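PDB 6QWT: genome polyprotein from Chicken sicinivirus JSY, which is represented here by its 3Dpol part, the RNA-dependent RNA polymerase that copies the viral RNA genome. Local coordinates for residues A196-P201 with S206-D211; Y214-F219 with V379-R384; Y27-V32 with Q444-K449; E403-S408 with Q437-T442. All coordinates share one frame; numbering follows the deposited sequence.

Overall arrangement
Contact 1 and contact 2 lie nearer the middle of the chain, in and beside the palm, and contact 3 and contact 4 on the thumb side. The first two touch each other, His-215 and Phe-219 of helix 212-222 resting on Pro-201 and Cys-210. Contact 3 and contact 4 share helix 433-449, their centres about 9 Å apart, but differ in depth: contact 4 is buried and aromatic, contact 3 lies on the surface and relies on one glutamine. Contact 1 is partly buried and bridged by water; contact 2, also partly buried, wedges a tryptophan against a tight turn. Lys-383 beside Thr-404 joins contact 2 to contact 4, whereas contact 1 and contact 3 stand about 37 Å apart, centre to centre.

Contact 1: residues A196-P201 with S206-D211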
loop_
_atom_site.group_PDB
_atom_site.type_symbol
_atom_site.label_atom_id
_atom_site.label_comp_id
_atom_site.label_asym_id
_atom_site.label_seq_id
_atom_site.Cartn_x
_atom_site.Cartn_y
_atom_site.Cartn_z
ATOM N N ALA A 196 -16.353 1.516 5.979
ATOM C CA ALA A 196 -17.069 2.101 4.852
ATOM C C ALA A 196 -16.263 2.005 3.562
ATOM O O ALA A 196 -16.830 1.796 2.483
ATOM C CB ALA A 196 -17.419 3.559 5.157
ATOM N N MET A 197 -14.941 2.148 3.650
ATOM C CA MET A 197 -14.103 2.188 2.456
ATOM C C MET A 197 -13.596 0.808 2.051
ATOM O O MET A 197 -13.689 0.434 0.878
ATOM C CB MET A 197 -12.923 3.139 2.676
ATOM C CG MET A 197 -13.343 4.578 2.896
ATOM S SD MET A 197 -11.944 5.680 3.125
ATOM C CE MET A 197 -11.130 5.549 1.533
ATOM N N HIS A 198 -13.057 0.049 3.012
ATOM C CA HIS A 198 -12.504 -1.269 2.713
ATOM C C HIS A 198 -13.558 -2.216 2.151
ATOM O O HIS A 198 -13.247 -3.050 1.295
ATOM C CB HIS A 198 -11.871 -1.866 3.975
ATOM C CG HIS A 198 -10.995 -3.053 3.717
ATOM N ND1 HIS A 198 -11.490 -4.337 3.621
ATOM C CD2 HIS A 198 -9.656 -3.151 3.545
ATOM C CE1 HIS A 198 -10.492 -5.174 3.393
ATOM N NE2 HIS A 198 -9.369 -4.479 3.344
ATOM N N SER A 199 -14.802 -2.107 2.611
ATOM C CA SER A 199 -15.869 -2.974 2.126
ATOM C C SER A 199 -16.466 -2.509 0.805
ATOM O O SER A 199 -17.352 -3.186 0.275
ATOM C CB SER A 199 -16.983 -3.084 3.169
ATOM O OG SER A 199 -17.876 -1.988 3.065
ATOM N N GLN A 200 -16.026 -1.371 0.265
ATOM C CA GLN A 200 -16.536 -0.858 -1.009
ATOM C C GLN A 200 -15.386 -0.323 -1.857
ATOM O O GLN A 200 -15.351 0.861 -2.205
ATOM C CB GLN A 200 -17.589 0.224 -0.769
ATOM C CG GLN A 200 -18.792 -0.236 0.048
ATOM C CD GLN A 200 -19.766 0.888 0.345
ATOM O OE1 GLN A 200 -20.880 0.911 -0.177
ATOM N NE2 GLN A 200 -19.349 1.826 1.191
ATOM N N PRO A 201 -14.428 -1.178 -2.225
ATOM C CA PRO A 201 -13.310 -0.697 -3.045
ATOM C C PRO A 201 -13.797 -0.254 -4.417
ATOM O O PRO A 201 -14.664 -0.885 -5.026
ATOM C CB PRO A 201 -12.373 -1.907 -3.128
ATOM C CG PRO A 201 -13.219 -3.071 -2.838
ATOM C CD PRO A 201 -14.332 -2.623 -1.949
ATOM N N SER A 206 -10.741 5.120 -3.861
ATOM C CA SER A 206 -9.774 4.228 -3.241
ATOM C C SER A 206 -10.029 2.786 -3.658
ATOM O O SER A 206 -11.172 2.316 -3.648
ATOM C CB SER A 206 -9.824 4.337 -1.716
ATOM O OG SER A 206 -9.028 3.335 -1.117
ATOM N N ALA A 207 -8.953 2.086 -4.010
ATOM C CA ALA A 207 -9.005 0.673 -4.347
ATOM C C ALA A 207 -8.538 -0.218 -3.203
ATOM O O ALA A 207 -8.425 -1.434 -3.385
ATOM C CB ALA A 207 -8.166 0.396 -5.597
ATOM N N VAL A 208 -8.268 0.359 -2.029
ATOM C CA VAL A 208 -7.795 -0.428 -0.895
ATOM C C VAL A 208 -8.865 -1.426 -0.480
ATOM O O VAL A 208 -10.051 -1.087 -0.366
ATOM C CB VAL A 208 -7.406 0.497 0.267
ATOM C CG1 VAL A 208 -7.076 -0.314 1.512
ATOM C CG2 VAL A 208 -6.236 1.383 -0.137
ATOM N N GLY A 209 -8.448 -2.670 -0.248
ATOM C CA GLY A 209 -9.361 -3.747 0.064
ATOM C C GLY A 209 -9.895 -4.490 -1.140
ATOM O O GLY A 209 -10.753 -5.365 -0.979
ATOM N N CYS A 210 -9.416 -4.173 -2.338
ATOM C CA CYS A 210 -9.926 -4.811 -3.538
ATOM C C CYS A 210 -9.352 -6.211 -3.700
ATOM O O CYS A 210 -8.260 -6.526 -3.219
ATOM C CB CYS A 210 -9.594 -3.983 -4.776
ATOM S SG CYS A 210 -7.877 -4.133 -5.298
ATOM N N ASP A 211 -10.120 -7.057 -4.377
ATOM C CA ASP A 211 -9.675 -8.372 -4.816
ATOM C C ASP A 211 -9.556 -8.312 -6.331
ATOM O O ASP A 211 -10.581 -8.298 -7.030
ATOM C CB ASP A 211 -10.673 -9.453 -4.386
ATOM C CG ASP A 211 -10.210 -10.849 -4.739
ATOM O OD1 ASP A 211 -8.983 -11.089 -4.749
ATOM O OD2 ASP A 211 -11.077 -11.709 -5.002
HETATM O O HOH W 1 -10.425 1.438 0.277
HETATM O O HOH W 2 -13.340 -6.001 0.480
#
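A type II beta turn running from Ala-207 to Cys-210 packs its Gly-209 on the imidazole of His-198 and its last residue on Pro-201, just where helix 191-198 ends in the palm of the polymerase. The turn is closed by Cys-210 N donating to Ala-207 O at 3.1 Å. The CA of Gly-209 sits over one face of the His-198 ring, 3.6 Å from the ring centroid and 24° off its normal, a CH-pi contact; it lies off-centre, toward CD2 and NE2 of His-198, with NE2 at 3.4 Å. The ring gets there because CG stands anti to the backbone N (chi1 -166°). Pro-201 CB meets Cys-210 CB at 3.8 Å, and Met-197, its chain bent at the sulfur, lays CE on Ser-206 CB at 3.7 Å. No direct hydrogen bond joins the segments. One water sits between Val-208 O, at 2.6 Å, and Ser-206 OG, and reaches Met-197 O only weakly; the clear bridge is a second water, which donates to both His-198 O, at 3.1 Å, and Gly-209 O. Glycine at the third position of a type II turn, where positive phi (89°) suits it, here joins the end of helix 191-198 to the palm, Ala-207 bonding through its backbone to Cys-331 beside the YGDD motif.

Contact 2: residues Y214-F219 with V379-R384; sequences YHWTPF and VTFLKR
The indole of Trp-216 meets the turn of residues 381-384 mainly with its six-membered ring: Phe-381 O lies in the ring plane at the edge, 3.1 Å from Trp-216 CZ2, and Leu-382 CD1 lies near that plane, 4.1 Å from Trp-216 CH2. Arg-384 CB comes in obliquely, 3.6 Å from Trp-216 CZ2. The phenyl ring of Phe-381 is nearly parallel to the indole, at 23°, yet slid so far aside that the rings barely overlap; Trp-216 CH2 comes 3.6 Å from Phe-381 CD2. Leu-382 CG sits over the centre of one phenyl face. The type I' turn is held both ways, Arg-384 N to Phe-381 O at 3.1 Å and Phe-381 N to Arg-384 O at 2.8 Å; Arg-384 NH1 also folds back on Leu-382 O at 2.9 Å. Its FLKR sequence matches motif E of picornaviral polymerases, between palm and thumb. Trp-216 NE1 is bonded to His-385 O, and Phe-386 stacks with the indole. With its N-H satisfied there, the tryptophan offers the turn mostly carbon, and the contact is largely apolar; the approach of an aromatic C-H to the Phe-381 carbonyl is probably mildly favourable, since rim hydrogens carry slight positive charge.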
loop_
_atom_site.group_PDB
_atom_site.type_symbol
_atom_site.label_atom_id
_atom_site.label_comp_id
_atom_site.label_asym_id
_atom_site.label_seq_id
_atom_site.Cartn_x
_atom_site.Cartn_y
_atom_site.Cartn_z
ATOM N N TYR A 214 -11.890 -10.146 -8.623
ATOM C CA TYR A 214 -13.287 -9.730 -8.629
ATOM C C TYR A 214 -13.463 -8.287 -9.092
ATOM O O TYR A 214 -14.333 -8.001 -9.920
ATOM C CB TYR A 214 -13.897 -9.905 -7.232
ATOM C CG TYR A 214 -15.333 -9.430 -7.139
ATOM C CD1 TYR A 214 -15.634 -8.144 -6.709
ATOM C CD2 TYR A 214 -16.384 -10.268 -7.489
ATOM C CE1 TYR A 214 -16.940 -7.703 -6.630
ATOM C CE2 TYR A 214 -17.698 -9.834 -7.412
ATOM C CZ TYR A 214 -17.969 -8.551 -6.983
ATOM O OH TYR A 214 -19.270 -8.107 -6.901
ATOM N N HIS A 215 -12.651 -7.371 -8.569
ATOM C CA HIS A 215 -12.926 -5.951 -8.739
ATOM C C HIS A 215 -12.406 -5.382 -10.049
ATOM O O HIS A 215 -12.777 -4.257 -10.399
ATOM C CB HIS A 215 -12.348 -5.167 -7.558
ATOM C CG HIS A 215 -13.153 -5.312 -6.306
ATOM N ND1 HIS A 215 -12.749 -6.096 -5.246
ATOM C CD2 HIS A 215 -14.356 -4.798 -5.957
ATOM C CE1 HIS A 215 -13.661 -6.047 -4.293
ATOM N NE2 HIS A 215 -14.648 -5.268 -4.699
ATOM N N TRP A 216 -11.583 -6.123 -10.789
ATOM C CA TRP A 216 -11.126 -5.615 -12.077
ATOM C C TRP A 216 -12.280 -5.385 -13.045
ATOM O O TRP A 216 -12.160 -4.543 -13.939
ATOM C CB TRP A 216 -10.094 -6.571 -12.682
ATOM C CG TRP A 216 -8.736 -5.952 -12.849
ATOM C CD1 TRP A 216 -8.003 -5.891 -13.995
ATOM C CD2 TRP A 216 -7.951 -5.299 -11.836
ATOM N NE1 TRP A 216 -6.812 -5.245 -13.764
ATOM C CE2 TRP A 216 -6.756 -4.871 -12.447
ATOM C CE3 TRP A 216 -8.144 -5.036 -10.474
ATOM C CZ2 TRP A 216 -5.757 -4.195 -11.746
ATOM C CZ3 TRP A 216 -7.151 -4.364 -9.778
ATOM C CH2 TRP A 216 -5.973 -3.952 -10.417
ATOM N N THR A 217 -13.411 -6.092 -12.870
ATOM C CA THR A 217 -14.560 -5.856 -13.746
ATOM C C THR A 217 -15.246 -4.530 -13.431
ATOM O O THR A 217 -15.393 -3.698 -14.344
ATOM C CB THR A 217 -15.520 -7.050 -13.690
ATOM O OG1 THR A 217 -14.901 -8.202 -14.279
ATOM C CG2 THR A 217 -16.817 -6.740 -14.436
ATOM N N PRO A 218 -15.685 -4.254 -12.193
ATOM C CA PRO A 218 -16.281 -2.931 -11.938
ATOM C C PRO A 218 -15.283 -1.786 -12.049
ATOM O O PRO A 218 -15.683 -0.679 -12.430
ATOM C CB PRO A 218 -16.847 -3.064 -10.514
ATOM C CG PRO A 218 -16.045 -4.138 -9.890
ATOM C CD PRO A 218 -15.756 -5.112 -10.992
ATOM N N PHE A 219 -14.004 -2.010 -11.728
ATOM C CA PHE A 219 -12.987 -0.986 -11.970
ATOM C C PHE A 219 -12.949 -0.605 -13.447
ATOM O O PHE A 219 -12.936 0.580 -13.800
ATOM C CB PHE A 219 -11.607 -1.484 -11.524
ATOM C CG PHE A 219 -11.416 -1.541 -10.030
ATOM C CD1 PHE A 219 -10.219 -1.994 -9.493
ATOM C CD2 PHE A 219 -12.426 -1.149 -9.162
ATOM C CE1 PHE A 219 -10.029 -2.051 -8.121
ATOM C CE2 PHE A 219 -12.242 -1.207 -7.787
ATOM C CZ PHE A 219 -11.042 -1.658 -7.266
ATOM N N VAL A 379 -3.511 0.871 -19.954
ATOM C CA VAL A 379 -3.188 1.274 -18.593
ATOM C C VAL A 379 -2.856 0.051 -17.744
ATOM O O VAL A 379 -3.406 -1.039 -17.938
ATOM C CB VAL A 379 -4.376 2.078 -18.021
ATOM C CG1 VAL A 379 -5.037 1.350 -16.860
ATOM C CG2 VAL A 379 -3.950 3.487 -17.645
ATOM N N THR A 380 -1.927 0.228 -16.806
ATOM C CA THR A 380 -1.618 -0.776 -15.795
ATOM C C THR A 380 -1.920 -0.209 -14.414
ATOM O O THR A 380 -1.652 0.965 -14.142
ATOM C CB THR A 380 -0.151 -1.228 -15.853
ATOM O OG1 THR A 380 0.703 -0.153 -15.443
ATOM C CG2 THR A 380 0.223 -1.668 -17.261
ATOM N N PHE A 381 -2.483 -1.052 -13.552
ATOM C CA PHE A 381 -2.835 -0.676 -12.187
ATOM C C PHE A 381 -2.450 -1.834 -11.283
ATOM O O PHE A 381 -2.929 -2.954 -11.481
ATOM C CB PHE A 381 -4.331 -0.361 -12.067
ATOM C CG PHE A 381 -4.731 0.205 -10.732
ATOM C CD1 PHE A 381 -4.053 1.288 -10.192
ATOM C CD2 PHE A 381 -5.787 -0.343 -10.019
ATOM C CE1 PHE A 381 -4.419 1.813 -8.964
ATOM C CE2 PHE A 381 -6.159 0.177 -8.793
ATOM C CZ PHE A 381 -5.474 1.258 -8.264
ATOM N N LEU A 382 -1.588 -1.567 -10.302
ATOM C CA LEU A 382 -1.011 -2.614 -9.458
ATOM C C LEU A 382 -0.341 -3.685 -10.319
ATOM O O LEU A 382 -0.535 -4.889 -10.130
ATOM C CB LEU A 382 -2.068 -3.226 -8.536
ATOM C CG LEU A 382 -2.817 -2.262 -7.611
ATOM C CD1 LEU A 382 -3.993 -2.962 -6.940
ATOM C CD2 LEU A 382 -1.873 -1.670 -6.573
ATOM N N LYS A 383 0.442 -3.221 -11.295
ATOM C CA LYS A 383 1.206 -4.065 -12.214
ATOM C C LYS A 383 0.319 -4.937 -13.104
ATOM O O LYS A 383 0.798 -5.921 -13.678
ATOM C CB LYS A 383 2.210 -4.944 -11.456
ATOM C CG LYS A 383 3.307 -4.166 -10.730
ATOM C CD LYS A 383 4.299 -5.111 -10.058
ATOM C CE LYS A 383 5.735 -4.805 -10.470
ATOM N NZ LYS A 383 6.609 -6.019 -10.423
ATOM N N ARG A 384 -0.962 -4.598 -13.260
ATOM C CA ARG A 384 -1.895 -5.436 -14.003
ATOM C C ARG A 384 -2.588 -4.645 -15.104
ATOM O O ARG A 384 -3.023 -3.510 -14.887
ATOM C CB ARG A 384 -2.962 -6.039 -13.079
ATOM C CG ARG A 384 -2.417 -6.939 -11.978
ATOM C CD ARG A 384 -3.358 -6.931 -10.780
ATOM N NE ARG A 384 -3.178 -8.086 -9.903
ATOM C CZ ARG A 384 -2.388 -8.096 -8.833
ATOM N NH1 ARG A 384 -1.694 -7.012 -8.508
ATOM N NH2 ARG A 384 -2.292 -9.187 -8.086
#

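Contact 3: residues Y27-V32 with Q444-K449; sequences YGAFPV and QAQCLK
Gln-446 reaching over the backbone of Gly-28 and Ala-29 makes this a surface contact, in which an N-terminal loop lies against the outer end of helix 433-449 in the thumb. It is small and depends on a single long side chain laid along a loop. The two segments come nearest at Ala-29 and Gln-446, whose CA atoms are 5.4 Å apart. There the methyl of Ala-29 meets the first methylene of the glutamine, Ala-29 CB to Gln-446 CB, at 3.9 Å. Further out, Gln-446 CG lies 3.5 Å from Ala-29 N and equally close to Gly-28 N, while CD of Gln-446 is 3.5 Å from Gly-28 CA. Two torsions put the chain there: CG stands anti to the backbone N (chi1 -170°), which carries it off the helix toward the loop, and the bend at chi2 (65°) then turns the amide along Gly-28. Lacking a side chain, Gly-28 lets the amide settle directly on its main chain. An N-terminal stretch lying on the thumb is consistent with the fingers-to-thumb bridging of the closed-hand polymerase fold. Further along the loop, Phe-30 packs on Thr-442 and Val-443 of the same helix, and the carbonyl of Pro-31 is bonded to Gln-407 NE2. The loop thus runs from the late turns of helix 433-449 across to helix 402-408, before entering strand 34-36.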
loop_
_atom_site.group_PDB
_atom_site.type_symbol
_atom_site.label_atom_id
_atom_site.label_comp_id
_atom_site.label_asym_id
_atom_site.label_seq_id
_atom_site.Cartn_x
_atom_site.Cartn_y
_atom_site.Cartn_z
ATOM N N TYR A 27 15.524 -21.644 -10.114
ATOM C CA TYR A 27 16.291 -20.409 -10.273
ATOM C C TYR A 27 16.810 -20.199 -11.697
ATOM O O TYR A 27 16.963 -19.055 -12.134
ATOM C CB TYR A 27 17.463 -20.379 -9.290
ATOM C CG TYR A 27 18.426 -19.251 -9.573
ATOM C CD1 TYR A 27 19.609 -19.476 -10.266
ATOM C CD2 TYR A 27 18.139 -17.954 -9.170
ATOM C CE1 TYR A 27 20.484 -18.443 -10.540
ATOM C CE2 TYR A 27 19.010 -16.915 -9.436
ATOM C CZ TYR A 27 20.181 -17.166 -10.122
ATOM O OH TYR A 27 21.053 -16.133 -10.389
ATOM N N GLY A 28 17.115 -21.257 -12.429
ATOM C CA GLY A 28 17.610 -20.969 -13.761
ATOM C C GLY A 28 16.572 -20.789 -14.853
ATOM O O GLY A 28 16.953 -20.609 -16.015
ATOM N N ALA A 29 15.276 -20.803 -14.517
ATOM C CA ALA A 29 14.228 -20.951 -15.528
ATOM C C ALA A 29 14.190 -19.781 -16.507
ATOM O O ALA A 29 14.034 -19.987 -17.716
ATOM C CB ALA A 29 12.869 -21.118 -14.846
ATOM N N PHE A 30 14.312 -18.557 -16.013
ATOM C CA PHE A 30 14.225 -17.356 -16.827
ATOM C C PHE A 30 15.469 -16.505 -16.628
ATOM O O PHE A 30 16.169 -16.641 -15.618
ATOM C CB PHE A 30 12.974 -16.537 -16.471
ATOM C CG PHE A 30 11.694 -17.311 -16.587
ATOM C CD1 PHE A 30 11.015 -17.374 -17.794
ATOM C CD2 PHE A 30 11.172 -17.981 -15.492
ATOM C CE1 PHE A 30 9.838 -18.091 -17.905
ATOM C CE2 PHE A 30 9.996 -18.700 -15.598
ATOM C CZ PHE A 30 9.328 -18.755 -16.807
ATOM N N PRO A 31 15.785 -15.631 -17.584
ATOM C CA PRO A 31 16.880 -14.673 -17.372
ATOM C C PRO A 31 16.636 -13.837 -16.122
ATOM O O PRO A 31 15.562 -13.259 -15.940
ATOM C CB PRO A 31 16.855 -13.819 -18.644
ATOM C CG PRO A 31 16.257 -14.718 -19.683
ATOM C CD PRO A 31 15.249 -15.567 -18.956
ATOM N N VAL A 32 17.643 -13.785 -15.255
ATOM C CA VAL A 32 17.510 -13.126 -13.960
ATOM C C VAL A 32 17.583 -11.617 -14.168
ATOM O O VAL A 32 18.649 -11.070 -14.457
ATOM C CB VAL A 32 18.584 -13.606 -12.977
ATOM C CG1 VAL A 32 18.511 -12.818 -11.674
ATOM C CG2 VAL A 32 18.422 -15.097 -12.710
ATOM N N GLN A 444 8.831 -26.186 -14.735
ATOM C CA GLN A 444 8.943 -27.609 -14.431
ATOM C C GLN A 444 10.267 -28.185 -14.919
ATOM O O GLN A 444 10.879 -29.016 -14.237
ATOM C CB GLN A 444 7.771 -28.370 -15.049
ATOM C CG GLN A 444 7.904 -29.880 -14.966
ATOM C CD GLN A 444 6.583 -30.557 -14.691
ATOM O OE1 GLN A 444 5.633 -30.421 -15.461
ATOM N NE2 GLN A 444 6.510 -31.289 -13.585
ATOM N N ALA A 445 10.728 -27.760 -16.096
ATOM C CA ALA A 445 11.979 -28.292 -16.626
ATOM C C ALA A 445 13.158 -27.899 -15.746
ATOM O O ALA A 445 14.053 -28.714 -15.495
ATOM C CB ALA A 445 12.190 -27.813 -18.063
ATOM N N GLN A 446 13.170 -26.657 -15.256
ATOM C CA GLN A 446 14.247 -26.227 -14.371
ATOM C C GLN A 446 14.174 -26.941 -13.027
ATOM O O GLN A 446 15.202 -27.364 -12.487
ATOM C CB GLN A 446 14.197 -24.712 -14.180
ATOM C CG GLN A 446 15.417 -24.141 -13.478
ATOM C CD GLN A 446 16.684 -24.307 -14.294
ATOM O OE1 GLN A 446 16.766 -23.855 -15.436
ATOM N NE2 GLN A 446 17.682 -24.962 -13.709
ATOM N N CYS A 447 12.964 -27.086 -12.475
ATOM C CA CYS A 447 12.806 -27.765 -11.191
ATOM C C CYS A 447 13.266 -29.214 -11.269
ATOM O O CYS A 447 13.807 -29.757 -10.296
ATOM C CB CYS A 447 11.348 -27.700 -10.738
ATOM S SG CYS A 447 10.799 -26.076 -10.192
ATOM N N LEU A 448 13.044 -29.862 -12.416
ATOM C CA LEU A 448 13.458 -31.251 -12.581
ATOM C C LEU A 448 14.961 -31.403 -12.386
ATOM O O LEU A 448 15.423 -32.379 -11.782
ATOM C CB LEU A 448 13.033 -31.756 -13.964
ATOM C CG LEU A 448 13.244 -33.227 -14.332
ATOM C CD1 LEU A 448 12.130 -33.703 -15.256
ATOM C CD2 LEU A 448 14.608 -33.459 -14.979
ATOM N N LYS A 449 15.743 -30.441 -12.883
ATOM C CA LYS A 449 17.190 -30.500 -12.720
ATOM C C LYS A 449 17.615 -30.308 -11.272
ATOM O O LYS A 449 18.728 -30.703 -10.909
ATOM C CB LYS A 449 17.862 -29.447 -13.602
ATOM C CG LYS A 449 17.561 -29.592 -15.085
ATOM C CD LYS A 449 18.087 -28.397 -15.864
ATOM C CE LYS A 449 17.984 -28.629 -17.361
ATOM N NZ LYS A 449 16.643 -29.157 -17.740
#

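Contact 4: residues E403-S408 with Q437-T442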
loop_
_atom_site.group_PDB
_atom_site.type_symbol
_atom_site.label_atom_id
_atom_site.label_comp_id
_atom_site.label_asym_id
_atom_site.label_seq_id
_atom_site.Cartn_x
_atom_site.Cartn_y
_atom_site.Cartn_z
ATOM N N GLU A 403 6.880 -10.584 -15.767
ATOM C CA GLU A 403 8.094 -10.489 -14.965
ATOM C C GLU A 403 7.812 -10.760 -13.494
ATOM O O GLU A 403 8.693 -11.237 -12.773
ATOM C CB GLU A 403 8.737 -9.113 -15.144
ATOM C CG GLU A 403 10.151 -9.021 -14.592
ATOM C CD GLU A 403 10.731 -7.619 -14.681
ATOM O OE1 GLU A 403 11.879 -7.477 -15.157
ATOM O OE2 GLU A 403 10.038 -6.657 -14.278
ATOM N N THR A 404 6.595 -10.460 -13.033
ATOM C CA THR A 404 6.240 -10.702 -11.638
ATOM C C THR A 404 6.426 -12.172 -11.270
ATOM O O THR A 404 7.211 -12.505 -10.376
ATOM C CB THR A 404 4.798 -10.256 -11.379
ATOM O OG1 THR A 404 4.695 -8.836 -11.555
ATOM C CG2 THR A 404 4.378 -10.618 -9.967
ATOM N N TYR A 405 5.712 -13.071 -11.950
ATOM C CA TYR A 405 5.766 -14.482 -11.581
ATOM C C TYR A 405 6.920 -15.237 -12.229
ATOM O O TYR A 405 7.276 -16.319 -11.749
ATOM C CB TYR A 405 4.440 -15.185 -11.913
ATOM C CG TYR A 405 3.894 -14.945 -13.303
ATOM C CD1 TYR A 405 2.972 -13.933 -13.542
ATOM C CD2 TYR A 405 4.273 -15.751 -14.370
ATOM C CE1 TYR A 405 2.454 -13.715 -14.811
ATOM C CE2 TYR A 405 3.760 -15.541 -15.646
ATOM C CZ TYR A 405 2.852 -14.521 -15.858
ATOM O OH TYR A 405 2.340 -14.304 -17.118
ATOM N N GLN A 406 7.516 -14.701 -13.298
ATOM C CA GLN A 406 8.715 -15.323 -13.851
ATOM C C GLN A 406 9.910 -15.137 -12.923
ATOM O O GLN A 406 10.727 -16.050 -12.760
ATOM C CB GLN A 406 9.017 -14.753 -15.237
ATOM C CG GLN A 406 8.084 -15.265 -16.328
ATOM C CD GLN A 406 8.244 -14.512 -17.635
ATOM O OE1 GLN A 406 8.862 -13.449 -17.683
ATOM N NE2 GLN A 406 7.684 -15.061 -18.707
ATOM N N GLN A 407 10.025 -13.963 -12.299
ATOM C CA GLN A 407 11.155 -13.705 -11.413
ATOM C C GLN A 407 10.913 -14.252 -10.010
ATOM O O GLN A 407 11.829 -14.811 -9.397
ATOM C CB GLN A 407 11.445 -12.204 -11.354
ATOM C CG GLN A 407 11.872 -11.592 -12.678
ATOM C CD GLN A 407 13.149 -12.200 -13.230
ATOM O OE1 GLN A 407 14.178 -12.241 -12.553
ATOM N NE2 GLN A 407 13.088 -12.675 -14.469
ATOM N N SER A 408 9.693 -14.101 -9.486
ATOM C CA SER A 408 9.427 -14.508 -8.107
ATOM C C SER A 408 9.596 -16.009 -7.918
ATOM O O SER A 408 10.007 -16.453 -6.840
ATOM C CB SER A 408 8.018 -14.092 -7.686
ATOM O OG SER A 408 7.904 -12.683 -7.591
ATOM N N GLN A 437 0.584 -22.214 -19.705
ATOM C CA GLN A 437 1.269 -23.487 -19.891
ATOM C C GLN A 437 2.756 -23.284 -20.150
ATOM O O GLN A 437 3.588 -24.059 -19.667
ATOM C CB GLN A 437 0.626 -24.265 -21.037
ATOM C CG GLN A 437 1.047 -25.721 -21.096
ATOM C CD GLN A 437 0.759 -26.454 -19.802
ATOM O OE1 GLN A 437 -0.336 -26.349 -19.246
ATOM N NE2 GLN A 437 1.747 -27.193 -19.308
ATOM N N LYS A 438 3.109 -22.242 -20.912
ATOM C CA LYS A 438 4.517 -21.985 -21.206
ATOM C C LYS A 438 5.296 -21.683 -19.932
ATOM O O LYS A 438 6.425 -22.157 -19.757
ATOM C CB LYS A 438 4.646 -20.833 -22.204
ATOM C CG LYS A 438 4.307 -21.208 -23.640
ATOM C CD LYS A 438 4.252 -19.974 -24.533
ATOM C CE LYS A 438 3.930 -20.336 -25.980
ATOM N NZ LYS A 438 2.550 -20.874 -26.136
ATOM N N TRP A 439 4.708 -20.895 -19.032
ATOM C CA TRP A 439 5.341 -20.636 -17.745
ATOM C C TRP A 439 5.475 -21.922 -16.937
ATOM O O TRP A 439 6.540 -22.209 -16.380
ATOM C CB TRP A 439 4.541 -19.586 -16.973
ATOM C CG TRP A 439 5.044 -19.353 -15.583
ATOM C CD1 TRP A 439 6.175 -18.680 -15.220
ATOM C CD2 TRP A 439 4.434 -19.797 -14.365
ATOM N NE1 TRP A 439 6.308 -18.677 -13.852
ATOM C CE2 TRP A 439 5.251 -19.357 -13.303
ATOM C CE3 TRP A 439 3.276 -20.526 -14.068
ATOM C CZ2 TRP A 439 4.948 -19.620 -11.968
ATOM C CZ3 TRP A 439 2.977 -20.787 -12.742
ATOM C CH2 TRP A 439 3.809 -20.335 -11.708
ATOM N N CYS A 440 4.403 -22.718 -16.873
ATOM C CA CYS A 440 4.450 -23.969 -16.117
ATOM C C CYS A 440 5.507 -24.915 -16.674
ATOM O O CYS A 440 6.264 -25.530 -15.914
ATOM C CB CYS A 440 3.081 -24.649 -16.123
ATOM S SG CYS A 440 1.749 -23.731 -15.311
ATOM N N ASP A 441 5.571 -25.049 -18.001
ATOM C CA ASP A 441 6.517 -25.981 -18.606
ATOM C C ASP A 441 7.958 -25.539 -18.379
ATOM O O ASP A 441 8.831 -26.369 -18.101
ATOM C CB ASP A 441 6.225 -26.127 -20.101
ATOM C CG ASP A 441 4.953 -26.909 -20.375
ATOM O OD1 ASP A 441 4.443 -27.569 -19.443
ATOM O OD2 ASP A 441 4.457 -26.863 -21.523
ATOM N N THR A 442 8.228 -24.236 -18.489
ATOM C CA THR A 442 9.586 -23.745 -18.270
ATOM C C THR A 442 10.009 -23.925 -16.817
ATOM O O THR A 442 11.151 -24.311 -16.538
ATOM C CB THR A 442 9.685 -22.277 -18.681
ATOM O OG1 THR A 442 9.268 -22.133 -20.041
ATOM C CG2 THR A 442 11.118 -21.774 -18.541
#
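Two helices, each with regular backbone bonds from residue i+4 to residue i, approach to 7.4 Å between the CA atoms of Gln-406 and Trp-439. This is helix-to-helix packing in the thumb, centred on a T-shaped aromatic pair. Tyr-405 turns the edge of its ring to the face of the Trp-439 indole, with the planes at 82° and the centroid of its ring 4.9 Å from that of the five-membered ring. The touching atom is CD2 of Tyr-405, poised over the pyrrole side of the indole and 3.6 Å from Trp-439 CD1. Tyr-405 has CG between the backbone N and the carbonyl carbon (chi1 49°), an uncommon setting on a helix that swings the ring toward the indole. The carbonyl of the same residue is also engaged: Trp-439 NE1 donates to Tyr-405 O in a weak bond of 3.3 Å, bent to 136°. Gln-406 runs alongside the indole, pointing the other way, its CG 4.1 Å from Trp-439 CD1. Leu-424, Cys-425 and Ala-428 of helix 417-428 also pack on Trp-439, burying it between helices 402-408 and 417-428. Just before Trp-439, Lys-438 O accepts from both Thr-442 N and Thr-442 OG1, the hydroxyl at 2.9 Å and from the opposite face of the carbonyl plane.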